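Side-chain contact in Non-reducing end beta-L-arabinofuranosidase (Bacteroides thetaiotaomicron, PDB 5MQO), which probably hydrolyses glycosidic bonds in complex plant pectin, as a glycoside hydrolase of CAZy family GH127: residues 282-287 and 357-362. Numbering follows the deposited sequence.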
ATOM      1  N   GLN A 282       2.672  16.124  12.780  1.00 49.51           N
ATOM      2  CA  GLN A 282       3.853  15.452  13.348  1.00 50.96           C
ATOM      3  C   GLN A 282       5.041  16.425  13.572  1.00 53.04           C
ATOM      4  O   GLN A 282       6.194  16.079  13.272  1.00 51.56           O
ATOM      5  CB  GLN A 282       4.311  14.292  12.452  1.00 50.01           C
ATOM      6  CG  GLN A 282       3.269  13.258  12.080  1.00 51.36           C
ATOM      7  CD  GLN A 282       2.154  13.763  11.172  1.00 54.73           C
ATOM      8  OE1 GLN A 282       2.397  14.484  10.201  1.00 57.75           O
ATOM      9  NE2 GLN A 282       0.911  13.396  11.499  1.00 54.68           N
ATOM     10  N   ASP A 283       4.766  17.645  14.054  1.00 52.59           N
ATOM     11  CA  ASP A 283       5.826  18.644  14.213  1.00 54.49           C
ATOM     12  C   ASP A 283       5.703  19.495  15.486  1.00 55.58           C
ATOM     13  O   ASP A 283       6.203  20.626  15.504  1.00 55.25           O
ATOM     14  CB  ASP A 283       6.017  19.500  12.907  1.00 56.30           C
ATOM     15  CG  ASP A 283       4.929  20.590  12.675  1.00 59.62           C
ATOM     16  OD1 ASP A 283       3.900  20.637  13.393  1.00 60.84           O
ATOM     17  OD2 ASP A 283       5.110  21.418  11.730  1.00 62.77           O
ATOM     18  N   ARG A 284       5.056  18.955  16.533  1.00 54.48           N
ATOM     19  CA  ARG A 284       5.001  19.609  17.852  1.00 55.10           C
ATOM     20  C   ARG A 284       6.394  19.552  18.474  1.00 55.04           C
ATOM     21  O   ARG A 284       6.874  20.539  19.039  1.00 58.09           O
ATOM     22  CB  ARG A 284       3.983  18.952  18.808  1.00 55.31           C
ATOM     23  CG  ARG A 284       3.698  19.771  20.072  1.00 56.29           C
ATOM     24  CD  ARG A 284       3.362  18.940  21.310  1.00 58.18           C
ATOM     25  NE  ARG A 284       1.998  18.382  21.300  1.00 60.47           N
ATOM     26  CZ  ARG A 284       0.917  18.908  21.897  1.00 61.50           C
ATOM     27  NH1 ARG A 284       0.989  20.038  22.564  1.00 62.71           N
ATOM     28  NH2 ARG A 284      -0.270  18.295  21.822  1.00 61.75           N
ATOM     29  N   ILE A 285       7.029  18.396  18.328  1.00 53.39           N
ATOM     30  CA  ILE A 285       8.364  18.101  18.857  1.00 52.84           C
ATOM     31  C   ILE A 285       9.264  17.661  17.704  1.00 51.08           C
ATOM     32  O   ILE A 285       8.769  17.247  16.662  1.00 50.12           O
ATOM     33  CB  ILE A 285       8.290  17.019  19.975  1.00 52.93           C
ATOM     34  CG1 ILE A 285       7.992  15.599  19.403  1.00 52.51           C
ATOM     35  CG2 ILE A 285       7.243  17.428  21.016  1.00 52.13           C
ATOM     36  CD1 ILE A 285       7.605  14.545  20.425  1.00 51.57           C
ATOM     37  N   PRO A 286      10.590  17.753  17.872  1.00 52.27           N
ATOM     38  CA  PRO A 286      11.495  17.265  16.824  1.00 52.67           C
ATOM     39  C   PRO A 286      11.299  15.809  16.431  1.00 51.06           C
ATOM     40  O   PRO A 286      10.772  15.036  17.200  1.00 53.77           O
ATOM     41  CB  PRO A 286      12.866  17.448  17.466  1.00 53.08           C
ATOM     42  CG  PRO A 286      12.667  18.659  18.299  1.00 52.48           C
ATOM     43  CD  PRO A 286      11.341  18.446  18.928  1.00 51.93           C
ATOM     44  N   PHE A 287      11.737  15.431  15.242  1.00 51.55           N
ATOM     45  CA  PHE A 287      11.545  14.057  14.809  1.00 50.68           C
ATOM     46  C   PHE A 287      12.254  13.061  15.702  1.00 50.48           C
ATOM     47  O   PHE A 287      11.724  11.986  15.958  1.00 50.10           O
ATOM     48  CB  PHE A 287      11.918  13.807  13.354  1.00 50.44           C
ATOM     49  CG  PHE A 287      11.675  12.395  12.952  1.00 52.20           C
ATOM     50  CD1 PHE A 287      10.374  11.930  12.795  1.00 54.20           C
ATOM     51  CD2 PHE A 287      12.730  11.485  12.846  1.00 52.76           C
ATOM     52  CE1 PHE A 287      10.133  10.586  12.465  1.00 56.17           C
ATOM     53  CE2 PHE A 287      12.501  10.144  12.553  1.00 52.42           C
ATOM     54  CZ  PHE A 287      11.213   9.691  12.354  1.00 53.92           C
ATOM     55  N   PRO A 357      -5.056  22.131  29.180  1.00 80.07           N
ATOM     56  CA  PRO A 357      -5.880  21.971  27.973  1.00 79.78           C
ATOM     57  C   PRO A 357      -5.338  22.693  26.727  1.00 79.74           C
ATOM     58  O   PRO A 357      -5.663  22.266  25.618  1.00 77.77           O
ATOM     59  CB  PRO A 357      -7.260  22.512  28.391  1.00 78.24           C
ATOM     60  CG  PRO A 357      -7.014  23.325  29.605  1.00 79.33           C
ATOM     61  CD  PRO A 357      -5.825  22.726  30.288  1.00 78.77           C
ATOM     62  N   ASP A 358      -4.517  23.741  26.901  1.00 81.39           N
ATOM     63  CA  ASP A 358      -3.851  24.432  25.765  1.00 79.50           C
ATOM     64  C   ASP A 358      -2.835  23.559  25.037  1.00 75.56           C
ATOM     65  O   ASP A 358      -2.523  23.827  23.876  1.00 74.72           O
ATOM     66  CB  ASP A 358      -3.172  25.722  26.225  1.00 81.59           C
ATOM     67  CG  ASP A 358      -4.170  26.739  26.756  1.00 86.24           C
ATOM     68  OD1 ASP A 358      -5.343  26.377  27.010  1.00 90.44           O
ATOM     69  OD2 ASP A 358      -3.787  27.907  26.933  1.00 87.22           O
ATOM     70  N   SER A 359      -2.322  22.533  25.726  1.00 72.01           N
ATOM     71  CA  SER A 359      -1.513  21.470  25.108  1.00 68.29           C
ATOM     72  C   SER A 359      -2.314  20.454  24.280  1.00 65.49           C
ATOM     73  O   SER A 359      -1.733  19.775  23.428  1.00 66.62           O
ATOM     74  CB  SER A 359      -0.718  20.706  26.172  1.00 68.45           C
ATOM     75  OG  SER A 359       0.306  21.513  26.712  1.00 69.68           O
ATOM     76  N   ILE A 360      -3.619  20.327  24.545  1.00 63.50           N
ATOM     77  CA  ILE A 360      -4.491  19.383  23.832  1.00 62.02           C
ATOM     78  C   ILE A 360      -4.949  19.971  22.494  1.00 60.45           C
ATOM     79  O   ILE A 360      -5.663  20.963  22.453  1.00 57.68           O
ATOM     80  CB  ILE A 360      -5.703  18.976  24.684  1.00 62.52           C
ATOM     81  CG1 ILE A 360      -5.220  18.346  25.994  1.00 62.65           C
ATOM     82  CG2 ILE A 360      -6.600  17.997  23.921  1.00 62.77           C
ATOM     83  CD1 ILE A 360      -6.304  18.184  27.028  1.00 63.50           C
ATOM     84  N   GLN A 361      -4.538  19.343  21.396  1.00 59.95           N
ATOM     85  CA  GLN A 361      -4.793  19.882  20.064  1.00 58.94           C
ATOM     86  C   GLN A 361      -5.834  19.061  19.333  1.00 58.38           C
ATOM     87  O   GLN A 361      -6.026  17.903  19.648  1.00 62.18           O
ATOM     88  CB  GLN A 361      -3.517  19.831  19.254  1.00 59.73           C
ATOM     89  CG  GLN A 361      -2.384  20.714  19.756  1.00 60.48           C
ATOM     90  CD  GLN A 361      -1.077  20.445  19.031  1.00 58.98           C
ATOM     91  OE1 GLN A 361      -0.942  19.469  18.267  1.00 60.57           O
ATOM     92  NE2 GLN A 361      -0.109  21.289  19.278  1.00 55.75           N
ATOM     93  N   LYS A 362      -6.493  19.656  18.343  1.00 58.22           N
ATOM     94  CA  LYS A 362      -7.286  18.889  17.366  1.00 56.29           C
ATOM     95  C   LYS A 362      -6.400  18.104  16.376  1.00 54.74           C
ATOM     96  O   LYS A 362      -5.326  18.557  15.996  1.00 49.58           O
ATOM     97  CB  LYS A 362      -8.290  19.783  16.618  1.00 55.05           C
ATOM     98  CG  LYS A 362      -9.514  20.126  17.466  1.00 57.16           C
ATOM     99  CD  LYS A 362     -10.182  21.424  17.047  1.00 58.23           C
ATOM    100  CE  LYS A 362     -10.670  21.354  15.614  1.00 60.42           C
ATOM    101  NZ  LYS A 362     -10.817  22.715  15.049  1.00 60.49           N
TER
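Arg284 leaves its loop with CG anti to the backbone N (chi1 -168°), then bends at chi2 and chi3, which brings its guanidinium up to Ser359 and Gln361. Gln361 approaches from the opposite direction, its chain extended beyond CG, and lays its amide over one guanidinium face. The two planes lie 7° apart, a stack in which Gln361 NE2 sits 3.7 Å from Arg284 CZ. Glutamine suits this place because its flat end can cover the arginine while OE1 takes the Asp279 N-H and NE2 reaches the Gly277 carbonyl, so the amide's rotation is fixed by the loop that leads to Arg284. At the guanidinium edge, both terminal nitrogens converge on one backbone oxygen, Arg284 NH2 to Ser359 O at 2.6 Å and Arg284 NH1 to Ser359 O at 2.9 Å. The NH1 bond uses a carbonyl lone pair but is rather bent (137° at the hydrogen). Arginine fits because, besides this face and edge, it keeps NE for a salt bridge with Asp279, which probably offsets part of the positive charge. A leucine in place of Arg284 would probably leave the Ser359 carbonyl without these two donors and the Asp279 carboxylate without its cationic mate. This surface contact thus ties the loop before helix 297-314 to the turn entering strand 361-364, through a charge-assisted, forked grip on main chain that depends little on the serine side chain, whose OG bonds Glu356.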